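Local coordinates for 5-formaminoimidazole-4-carboxamide-1-(beta)-D-ribofuranosyl 5'-monophosphate synthetase (Methanocaldococcus jannaschii, PDB 2R7N), which catalyses the ATP- and formate-dependent formylation of AICAR to FAICAR, a folate-independent step of de novo purine biosynthesis, at residues A[141-146]-A[196-201]; A[150-155]-A[168-173]. All blocks are in the same frame, centred on the assembly; numbering follows the deposited sequence.

Contact 1: A[141-146]-A[196-201]. With ADP (adenosine-5'-diphosphate), chain D.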
ATOM      1  N   LYS A 141      32.589  18.437 -28.378  1.00 58.37           N
ATOM      2  CA  LYS A 141      33.869  19.098 -28.676  1.00 61.21           C
ATOM      3  C   LYS A 141      33.800  20.582 -28.361  1.00 51.14           C
ATOM      4  O   LYS A 141      32.800  21.240 -28.658  1.00 50.53           O
ATOM      5  CB  LYS A 141      34.282  18.893 -30.137  1.00 59.75           C
ATOM      6  CG  LYS A 141      34.687  17.468 -30.464  1.00 71.82           C
ATOM      7  CD  LYS A 141      35.227  17.334 -31.880  1.00 76.36           C
ATOM      8  CE  LYS A 141      35.635  15.885 -32.168  1.00 88.47           C
ATOM      9  NZ  LYS A 141      36.107  15.664 -33.571  1.00 89.85           N
ATOM     10  N   LYS A 142      34.852  21.102 -27.738  1.00 52.90           N
ATOM     11  CA  LYS A 142      34.929  22.530 -27.446  1.00 59.25           C
ATOM     12  C   LYS A 142      35.555  23.273 -28.619  1.00 57.84           C
ATOM     13  O   LYS A 142      36.327  22.690 -29.389  1.00 40.60           O
ATOM     14  CB  LYS A 142      35.735  22.785 -26.171  1.00 66.88           C
ATOM     15  CG  LYS A 142      35.199  22.054 -24.940  1.00 82.39           C
ATOM     16  CD  LYS A 142      33.736  22.406 -24.664  1.00 85.19           C
ATOM     17  CE  LYS A 142      33.161  21.610 -23.496  1.00 87.51           C
ATOM     18  NZ  LYS A 142      32.995  20.160 -23.808  1.00 86.70           N
ATOM     19  N   TYR A 143      35.207  24.551 -28.756  1.00 58.36           N
ATOM     20  CA  TYR A 143      35.758  25.407 -29.808  1.00 56.22           C
ATOM     21  C   TYR A 143      36.299  26.724 -29.255  1.00 53.86           C
ATOM     22  O   TYR A 143      35.537  27.589 -28.789  1.00 43.07           O
ATOM     23  CB  TYR A 143      34.712  25.684 -30.886  1.00 50.83           C
ATOM     24  CG  TYR A 143      34.361  24.459 -31.687  1.00 54.45           C
ATOM     25  CD1 TYR A 143      35.034  24.162 -32.864  1.00 45.98           C
ATOM     26  CD2 TYR A 143      33.360  23.587 -31.258  1.00 48.22           C
ATOM     27  CE1 TYR A 143      34.718  23.032 -33.596  1.00 55.10           C
ATOM     28  CE2 TYR A 143      33.037  22.460 -31.980  1.00 40.97           C
ATOM     29  CZ  TYR A 143      33.713  22.186 -33.149  1.00 54.38           C
ATOM     30  OH  TYR A 143      33.388  21.059 -33.869  1.00 56.18           O
ATOM     31  N   GLU A 144      37.617  26.874 -29.324  1.00 56.26           N
ATOM     32  CA  GLU A 144      38.282  28.047 -28.762  1.00 60.00           C
ATOM     33  C   GLU A 144      37.708  29.354 -29.310  1.00 52.99           C
ATOM     34  O   GLU A 144      37.296  30.224 -28.536  1.00 50.67           O
ATOM     35  CB  GLU A 144      39.797  27.966 -28.976  1.00 69.05           C
ATOM     36  CG  GLU A 144      40.413  26.625 -28.574  1.00 79.21           C
ATOM     37  CD  GLU A 144      39.890  26.105 -27.236  1.00 87.35           C
ATOM     38  OE1 GLU A 144      39.400  24.951 -27.195  1.00 84.88           O
ATOM     39  OE2 GLU A 144      39.958  26.853 -26.232  1.00 87.29           O
ATOM     40  N   SER A 145      37.650  29.479 -30.636  1.00 45.14           N
ATOM     41  CA  SER A 145      37.124  30.698 -31.263  1.00 49.25           C
ATOM     42  C   SER A 145      36.164  30.410 -32.407  1.00 39.96           C
ATOM     43  O   SER A 145      36.151  29.309 -32.946  1.00 44.93           O
ATOM     44  CB  SER A 145      38.271  31.592 -31.754  1.00 53.48           C
ATOM     45  OG  SER A 145      39.318  30.817 -32.311  1.00 60.85           O
ATOM     46  N   PRO A 146      35.343  31.408 -32.778  1.00 36.45           N
ATOM     47  CA  PRO A 146      34.415  31.247 -33.890  1.00 35.71           C
ATOM     48  C   PRO A 146      35.094  30.814 -35.189  1.00 51.21           C
ATOM     49  O   PRO A 146      34.431  30.339 -36.105  1.00 54.47           O
ATOM     50  CB  PRO A 146      33.801  32.643 -34.043  1.00 40.29           C
ATOM     51  CG  PRO A 146      33.924  33.260 -32.677  1.00 36.89           C
ATOM     52  CD  PRO A 146      35.222  32.733 -32.136  1.00 33.81           C
ATOM     53  N   ALA A 196      31.875  34.023 -25.027  1.00102.74           N
ATOM     54  CA  ALA A 196      30.983  33.010 -25.574  1.00 91.69           C
ATOM     55  C   ALA A 196      31.621  31.633 -25.565  1.00 87.46           C
ATOM     56  O   ALA A 196      32.728  31.448 -26.071  1.00 83.71           O
ATOM     57  CB  ALA A 196      30.570  33.380 -26.985  1.00 92.85           C
ATOM     58  N   HIS A 197      30.917  30.668 -24.982  1.00 83.91           N
ATOM     59  CA  HIS A 197      31.350  29.283 -25.037  1.00 74.16           C
ATOM     60  C   HIS A 197      30.745  28.609 -26.260  1.00 63.90           C
ATOM     61  O   HIS A 197      29.529  28.601 -26.440  1.00 72.64           O
ATOM     62  CB  HIS A 197      30.961  28.537 -23.762  1.00 78.17           C
ATOM     63  CG  HIS A 197      31.358  27.094 -23.769  1.00 80.84           C
ATOM     64  ND1 HIS A 197      32.651  26.678 -23.534  1.00 86.51           N
ATOM     65  CD2 HIS A 197      30.636  25.971 -23.988  1.00 79.09           C
ATOM     66  CE1 HIS A 197      32.707  25.361 -23.606  1.00 85.29           C
ATOM     67  NE2 HIS A 197      31.498  24.906 -23.879  1.00 81.87           N
ATOM     68  N   ILE A 198      31.601  28.048 -27.102  1.00 53.59           N
ATOM     69  CA  ILE A 198      31.168  27.435 -28.345  1.00 48.43           C
ATOM     70  C   ILE A 198      31.476  25.965 -28.287  1.00 45.16           C
ATOM     71  O   ILE A 198      32.629  25.584 -28.068  1.00 49.89           O
ATOM     72  CB  ILE A 198      31.948  28.007 -29.551  1.00 56.81           C
ATOM     73  CG1 ILE A 198      31.835  29.534 -29.596  1.00 55.77           C
ATOM     74  CG2 ILE A 198      31.491  27.345 -30.866  1.00 47.79           C
ATOM     75  CD1 ILE A 198      32.959  30.199 -30.342  1.00 50.23           C
ATOM     76  N   GLU A 199      30.463  25.131 -28.493  1.00 42.94           N
ATOM     77  CA  GLU A 199      30.699  23.700 -28.509  1.00 41.30           C
ATOM     78  C   GLU A 199      29.946  22.981 -29.611  1.00 39.14           C
ATOM     79  O   GLU A 199      28.947  23.480 -30.158  1.00 39.08           O
ATOM     80  CB  GLU A 199      30.374  23.070 -27.147  1.00 49.25           C
ATOM     81  CG  GLU A 199      28.980  23.391 -26.592  1.00 57.32           C
ATOM     82  CD  GLU A 199      28.620  22.554 -25.361  1.00 56.34           C
ATOM     83  OE1 GLU A 199      29.459  22.442 -24.441  1.00 61.33           O
ATOM     84  OE2 GLU A 199      27.497  22.003 -25.316  1.00 55.95           O
ATOM     85  N   GLU A 200      30.443  21.798 -29.930  1.00 28.01           N
ATOM     86  CA  GLU A 200      29.777  20.898 -30.855  1.00 38.27           C
ATOM     87  C   GLU A 200      28.296  20.776 -30.526  1.00 39.13           C
ATOM     88  O   GLU A 200      27.930  20.489 -29.394  1.00 45.00           O
ATOM     89  CB  GLU A 200      30.412  19.518 -30.754  1.00 34.92           C
ATOM     90  CG  GLU A 200      29.640  18.458 -31.463  1.00 33.08           C
ATOM     91  CD  GLU A 200      30.336  17.118 -31.429  1.00 43.84           C
ATOM     92  OE1 GLU A 200      31.244  16.912 -30.574  1.00 42.68           O
ATOM     93  OE2 GLU A 200      29.955  16.268 -32.262  1.00 44.51           O
ATOM     94  N   TYR A 201      27.444  21.009 -31.510  1.00 40.89           N
ATOM     95  CA  TYR A 201      26.025  20.791 -31.327  1.00 35.55           C
ATOM     96  C   TYR A 201      25.804  19.299 -31.466  1.00 46.15           C
ATOM     97  O   TYR A 201      25.933  18.749 -32.563  1.00 48.14           O
ATOM     98  CB  TYR A 201      25.204  21.553 -32.374  1.00 30.34           C
ATOM     99  CG  TYR A 201      23.730  21.520 -32.087  1.00 34.31           C
ATOM    100  CD1 TYR A 201      23.105  22.574 -31.436  1.00 38.41           C
ATOM    101  CD2 TYR A 201      22.961  20.420 -32.438  1.00 29.35           C
ATOM    102  CE1 TYR A 201      21.746  22.538 -31.157  1.00 42.48           C
ATOM    103  CE2 TYR A 201      21.605  20.374 -32.159  1.00 31.87           C
ATOM    104  CZ  TYR A 201      21.003  21.430 -31.522  1.00 37.80           C
ATOM    105  OH  TYR A 201      19.650  21.389 -31.255  1.00 40.65           O
TER
HETATM  106  PB  ADP D 400      21.718  24.025 -18.394  1.00 90.21           P
HETATM  107  O1B ADP D 400      22.942  23.788 -17.532  1.00 85.79           O
HETATM  108  O2B ADP D 400      21.461  25.484 -18.719  1.00 73.54           O
HETATM  109  O3B ADP D 400      20.488  23.263 -17.931  1.00 86.61           O
HETATM  110  PA  ADP D 400      22.843  24.144 -20.974  1.00 54.56           P
HETATM  111  O1A ADP D 400      24.196  23.504 -21.182  1.00 53.98           O
HETATM  112  O2A ADP D 400      22.666  25.610 -20.689  1.00 55.00           O
HETATM  113  O3A ADP D 400      22.094  23.323 -19.807  1.00 73.59           O
HETATM  114  O5' ADP D 400      21.973  23.872 -22.289  1.00 42.04           O
HETATM  115  C5' ADP D 400      20.700  24.482 -22.392  1.00 40.09           C
HETATM  116  C4' ADP D 400      19.900  23.607 -23.337  1.00 48.02           C
HETATM  117  O4' ADP D 400      20.430  23.736 -24.662  1.00 46.30           O
HETATM  118  C3' ADP D 400      20.025  22.134 -22.968  1.00 45.66           C
HETATM  119  O3' ADP D 400      18.963  21.711 -22.110  1.00 50.50           O
HETATM  120  C2' ADP D 400      20.003  21.421 -24.306  1.00 46.36           C
HETATM  121  O2' ADP D 400      18.667  21.090 -24.680  1.00 43.20           O
HETATM  122  C1' ADP D 400      20.568  22.458 -25.273  1.00 38.12           C
HETATM  123  N9  ADP D 400      21.989  22.124 -25.417  1.00 34.35           N
HETATM  124  C8  ADP D 400      22.970  22.400 -24.539  1.00 36.42           C
HETATM  125  N7  ADP D 400      24.161  21.908 -24.980  1.00 37.23           N
HETATM  126  C5  ADP D 400      23.935  21.300 -26.165  1.00 35.33           C
HETATM  127  C6  ADP D 400      24.750  20.591 -27.174  1.00 34.75           C
HETATM  128  N6  ADP D 400      26.083  20.402 -27.010  1.00 36.76           N
HETATM  129  N1  ADP D 400      24.115  20.106 -28.257  1.00 40.71           N
HETATM  130  C2  ADP D 400      22.789  20.270 -28.441  1.00 42.33           C
HETATM  131  N3  ADP D 400      21.987  20.913 -27.575  1.00 40.05           N
HETATM  132  C4  ADP D 400      22.498  21.434 -26.437  1.00 37.95           C

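Contact 2: A[150-155]-A[168-173]. With ADP (adenosine-5'-diphosphate), chain D.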
ATOM      1  N   ASP A 150      33.643  24.285 -37.533  1.00 59.78           N
ATOM      2  CA  ASP A 150      33.734  23.492 -38.759  1.00 60.19           C
ATOM      3  C   ASP A 150      32.549  22.545 -38.912  1.00 59.71           C
ATOM      4  O   ASP A 150      32.556  21.654 -39.758  1.00 61.72           O
ATOM      5  CB  ASP A 150      35.042  22.700 -38.789  1.00 65.78           C
ATOM      6  CG  ASP A 150      35.222  21.817 -37.564  1.00 73.45           C
ATOM      7  OD1 ASP A 150      34.515  22.034 -36.559  1.00 82.15           O
ATOM      8  OD2 ASP A 150      36.075  20.906 -37.601  1.00 71.27           O
ATOM      9  N   GLY A 151      31.536  22.736 -38.078  1.00 61.71           N
ATOM     10  CA  GLY A 151      30.308  21.951 -38.156  1.00 61.71           C
ATOM     11  C   GLY A 151      29.196  22.772 -37.548  1.00 57.04           C
ATOM     12  O   GLY A 151      29.328  23.987 -37.411  1.00 56.30           O
ATOM     13  N   THR A 152      28.092  22.131 -37.184  1.00 56.56           N
ATOM     14  CA  THR A 152      27.089  22.834 -36.402  1.00 50.17           C
ATOM     15  C   THR A 152      27.580  22.919 -34.957  1.00 50.02           C
ATOM     16  O   THR A 152      28.174  21.976 -34.420  1.00 45.42           O
ATOM     17  CB  THR A 152      25.698  22.184 -36.479  1.00 52.19           C
ATOM     18  OG1 THR A 152      25.284  22.100 -37.849  1.00 50.59           O
ATOM     19  CG2 THR A 152      24.679  23.027 -35.717  1.00 47.75           C
ATOM     20  N   VAL A 153      27.378  24.075 -34.349  1.00 38.29           N
ATOM     21  CA  VAL A 153      27.790  24.277 -32.985  1.00 41.61           C
ATOM     22  C   VAL A 153      26.663  24.972 -32.268  1.00 39.89           C
ATOM     23  O   VAL A 153      25.802  25.580 -32.901  1.00 40.44           O
ATOM     24  CB  VAL A 153      29.063  25.161 -32.873  1.00 46.32           C
ATOM     25  CG1 VAL A 153      30.251  24.495 -33.548  1.00 43.20           C
ATOM     26  CG2 VAL A 153      28.810  26.560 -33.420  1.00 43.94           C
ATOM     27  N   ILE A 154      26.659  24.866 -30.946  1.00 38.53           N
ATOM     28  CA  ILE A 154      25.757  25.658 -30.139  1.00 42.21           C
ATOM     29  C   ILE A 154      26.635  26.609 -29.366  1.00 39.15           C
ATOM     30  O   ILE A 154      27.773  26.265 -29.018  1.00 39.66           O
ATOM     31  CB  ILE A 154      24.920  24.795 -29.155  1.00 40.88           C
ATOM     32  CG1 ILE A 154      23.844  25.646 -28.475  1.00 41.19           C
ATOM     33  CG2 ILE A 154      25.815  24.142 -28.103  1.00 36.99           C
ATOM     34  CD1 ILE A 154      22.823  24.828 -27.708  1.00 46.49           C
ATOM     35  N   VAL A 155      26.114  27.798 -29.094  1.00 33.43           N
ATOM     36  CA  VAL A 155      26.919  28.828 -28.455  1.00 51.84           C
ATOM     37  C   VAL A 155      26.250  29.363 -27.197  1.00 52.64           C
ATOM     38  O   VAL A 155      25.150  29.918 -27.254  1.00 42.48           O
ATOM     39  CB  VAL A 155      27.241  29.990 -29.426  1.00 49.37           C
ATOM     40  CG1 VAL A 155      28.178  30.972 -28.761  1.00 41.86           C
ATOM     41  CG2 VAL A 155      27.856  29.445 -30.721  1.00 39.07           C
ATOM     42  N   ILE A 168      22.685  28.867 -32.550  1.00 34.95           N
ATOM     43  CA  ILE A 168      23.278  27.770 -33.314  1.00 36.94           C
ATOM     44  C   ILE A 168      24.004  28.331 -34.540  1.00 47.74           C
ATOM     45  O   ILE A 168      23.540  29.290 -35.169  1.00 38.32           O
ATOM     46  CB  ILE A 168      22.182  26.800 -33.804  1.00 38.82           C
ATOM     47  CG1 ILE A 168      21.463  26.146 -32.615  1.00 43.47           C
ATOM     48  CG2 ILE A 168      22.752  25.754 -34.769  1.00 40.18           C
ATOM     49  CD1 ILE A 168      20.257  25.304 -33.019  1.00 43.04           C
ATOM     50  N   ALA A 169      25.133  27.727 -34.885  1.00 40.12           N
ATOM     51  CA  ALA A 169      25.935  28.210 -35.983  1.00 40.19           C
ATOM     52  C   ALA A 169      26.528  27.038 -36.735  1.00 42.39           C
ATOM     53  O   ALA A 169      26.893  26.035 -36.133  1.00 43.32           O
ATOM     54  CB  ALA A 169      27.041  29.140 -35.464  1.00 33.60           C
ATOM     55  N   SER A 170      26.621  27.165 -38.055  1.00 49.36           N
ATOM     56  CA  SER A 170      27.278  26.148 -38.869  1.00 50.86           C
ATOM     57  C   SER A 170      28.522  26.680 -39.590  1.00 49.89           C
ATOM     58  O   SER A 170      29.134  25.967 -40.399  1.00 45.89           O
ATOM     59  CB  SER A 170      26.294  25.521 -39.861  1.00 53.16           C
ATOM     60  OG  SER A 170      25.423  24.604 -39.210  1.00 55.08           O
ATOM     61  N   SER A 171      28.902  27.921 -39.276  1.00 36.75           N
ATOM     62  CA  SER A 171      30.073  28.557 -39.889  1.00 43.52           C
ATOM     63  C   SER A 171      30.506  29.761 -39.076  1.00 46.11           C
ATOM     64  O   SER A 171      29.699  30.357 -38.360  1.00 50.34           O
ATOM     65  CB  SER A 171      29.760  29.022 -41.315  1.00 38.01           C
ATOM     66  OG  SER A 171      28.793  30.069 -41.304  1.00 39.06           O
ATOM     67  N   THR A 172      31.777  30.129 -39.208  1.00 51.55           N
ATOM     68  CA  THR A 172      32.292  31.359 -38.607  1.00 50.28           C
ATOM     69  C   THR A 172      31.450  32.564 -39.013  1.00 54.89           C
ATOM     70  O   THR A 172      31.106  33.407 -38.180  1.00 57.13           O
ATOM     71  CB  THR A 172      33.735  31.624 -39.034  1.00 48.14           C
ATOM     72  OG1 THR A 172      34.512  30.433 -38.862  1.00 51.52           O
ATOM     73  CG2 THR A 172      34.328  32.733 -38.195  1.00 47.23           C
ATOM     74  N   GLU A 173      31.121  32.638 -40.299  1.00 54.82           N
ATOM     75  CA  GLU A 173      30.275  33.704 -40.807  1.00 61.45           C
ATOM     76  C   GLU A 173      28.956  33.739 -40.053  1.00 58.58           C
ATOM     77  O   GLU A 173      28.545  34.791 -39.553  1.00 59.13           O
ATOM     78  CB  GLU A 173      30.015  33.513 -42.301  1.00 65.27           C
ATOM     79  CG  GLU A 173      28.989  34.476 -42.878  1.00 73.95           C
ATOM     80  CD  GLU A 173      28.728  34.236 -44.353  1.00 79.90           C
ATOM     81  OE1 GLU A 173      29.126  33.163 -44.865  1.00 82.99           O
ATOM     82  OE2 GLU A 173      28.123  35.122 -45.000  1.00 85.37           O
TER
HETATM   83  PB  ADP D 400      21.718  24.025 -18.394  1.00 90.21           P
HETATM   84  O1B ADP D 400      22.942  23.788 -17.532  1.00 85.79           O
HETATM   85  O2B ADP D 400      21.461  25.484 -18.719  1.00 73.54           O
HETATM   86  O3B ADP D 400      20.488  23.263 -17.931  1.00 86.61           O
HETATM   87  PA  ADP D 400      22.843  24.144 -20.974  1.00 54.56           P
HETATM   88  O1A ADP D 400      24.196  23.504 -21.182  1.00 53.98           O
HETATM   89  O2A ADP D 400      22.666  25.610 -20.689  1.00 55.00           O
HETATM   90  O3A ADP D 400      22.094  23.323 -19.807  1.00 73.59           O
HETATM   91  O5' ADP D 400      21.973  23.872 -22.289  1.00 42.04           O
HETATM   92  C5' ADP D 400      20.700  24.482 -22.392  1.00 40.09           C
HETATM   93  C4' ADP D 400      19.900  23.607 -23.337  1.00 48.02           C
HETATM   94  O4' ADP D 400      20.430  23.736 -24.662  1.00 46.30           O
HETATM   95  C3' ADP D 400      20.025  22.134 -22.968  1.00 45.66           C
HETATM   96  O3' ADP D 400      18.963  21.711 -22.110  1.00 50.50           O
HETATM   97  C2' ADP D 400      20.003  21.421 -24.306  1.00 46.36           C
HETATM   98  O2' ADP D 400      18.667  21.090 -24.680  1.00 43.20           O
HETATM   99  C1' ADP D 400      20.568  22.458 -25.273  1.00 38.12           C
HETATM  100  N9  ADP D 400      21.989  22.124 -25.417  1.00 34.35           N
HETATM  101  C8  ADP D 400      22.970  22.400 -24.539  1.00 36.42           C
HETATM  102  N7  ADP D 400      24.161  21.908 -24.980  1.00 37.23           N
HETATM  103  C5  ADP D 400      23.935  21.300 -26.165  1.00 35.33           C
HETATM  104  C6  ADP D 400      24.750  20.591 -27.174  1.00 34.75           C
HETATM  105  N6  ADP D 400      26.083  20.402 -27.010  1.00 36.76           N
HETATM  106  N1  ADP D 400      24.115  20.106 -28.257  1.00 40.71           N
HETATM  107  C2  ADP D 400      22.789  20.270 -28.441  1.00 42.33           C
HETATM  108  N3  ADP D 400      21.987  20.913 -27.575  1.00 40.05           N
HETATM  109  C4  ADP D 400      22.498  21.434 -26.437  1.00 37.95           C

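Contact 1: A[141-146]-A[196-201]
Lys141 and Glu200 are joined by two nearly straight hydrogen bonds. Glu200 N donates to Lys141 O at 2.7 Å, in the carbonyl plane. Lys141 N returns a bond to the side chain, reaching Glu200 OE1 at 3.0 Å with an N-H...O angle of 176°. OE1 accepts with its anti lone pair. Glu200 can close this ring because its CG stands anti to the backbone N (chi1 169°) and the chain runs out straight from there. Next along, Tyr143 N bonds to Ile198 O at 2.9 Å, but more bent. Lys142 and Glu199 form the antiparallel non-hydrogen-bonded pair between them.

Strand 142-143 is a short, weakly bonded edge strand of the four-stranded antiparallel sheet in the ATP-grasp region. Strand 197-200 beside it carries part of the ATP site. Glu199 OE2 accepts ADP N6 at 2.7 Å and also forms a salt bridge with Lys156. Glu200 O takes a second bond from N6. On the other carboxylate oxygen, Glu199 OE1 receives His197 NE2 at 3.2 Å, in the plane of the imidazole. This second bond probably helps to fix the rotation of the carboxylate that meets the adenine amino group. Tyr201 lays one ring face against ADP C2.

The CD of Lys142 meets the edge of the His197 ring, while its ammonium bonds to Pro140 O. On the sheet face of Tyr143 and Ile198, Tyr143 CB rests on Ile198 CG2 at 3.6 Å. The tyrosine ring turns its edge to the backbone of Glu199 and Glu200, and its hydroxyl bonds to Asp150. Ile198 CD1 goes instead to Pro146 CD, at 3.8 Å, and Phe175 of helix 172-183 packs on both Ile198 and Pro146.

Contact 2: A[150-155]-A[168-173]
Gly151 O lies against Ser170 CA at 3.3 Å, a CA-H...O contact at the open end of a beta hairpin. At Thr152 the contact becomes polar. Thr152 OG1 and Ser170 OG share a hydrogen bond of 2.9 Å, and either hydroxyl could be the donor. With OG1 set beside its own backbone N (chi1 -57°), the methyl is left anti to that N, and CG2 touches Ile168 CG2 at 3.5 Å. Met247 of a second subunit packs on both Thr152 and Ser170.

Val153 is the hydrogen-bonded antiparallel partner of Ala169. Val153 N reaches Ala169 O at 2.7 Å, and Ala169 N reaches Val153 O at 3.0 Å. Val153 CG2 also packs on Ala169 CB, at 3.7 Å. Ile154 pairs with Ile168 without hydrogen bonds. Both are on the sheet face that meets the nucleotide: Ile154 CD1 presses on the adenine at ADP C4, 3.6 Å away, and Ile168 packs on Tyr201.

Beyond the hairpin, Ser171 is the N-cap of helix 172-183, its OG bonded to Glu174 N. Backbone groups make both bonds of the Val153-Ala169 pair, so this pairing does not rest on side-chain polarity. Ile154 has no polar group to offer the base. It would favour a flat adenine through van der Waals contact and not through polar recognition.

How the contacts relate
Both contacts belong to one antiparallel sheet, ordered 142-143, 197-200, 153-156, 167-169, and their centres lie about 8 Å apart. The two inner strands join them: Glu199 O and Ile154 N are 2.8 Å apart, a probable hydrogen bond. A second probable link, Pro146 O to Thr172 OG1 at 2.8 Å, ties the end of 141-146 to the start of helix 172-183. Along the chain, contact 2 is nested inside the loop that contact 1 closes. Both reach the same ADP: Tyr201 of 196-201 and Ile154 of 150-155 both border the adenine. ADP is also hydrogen-bonded to Tyr166, Glu230, Lys156 and Val202.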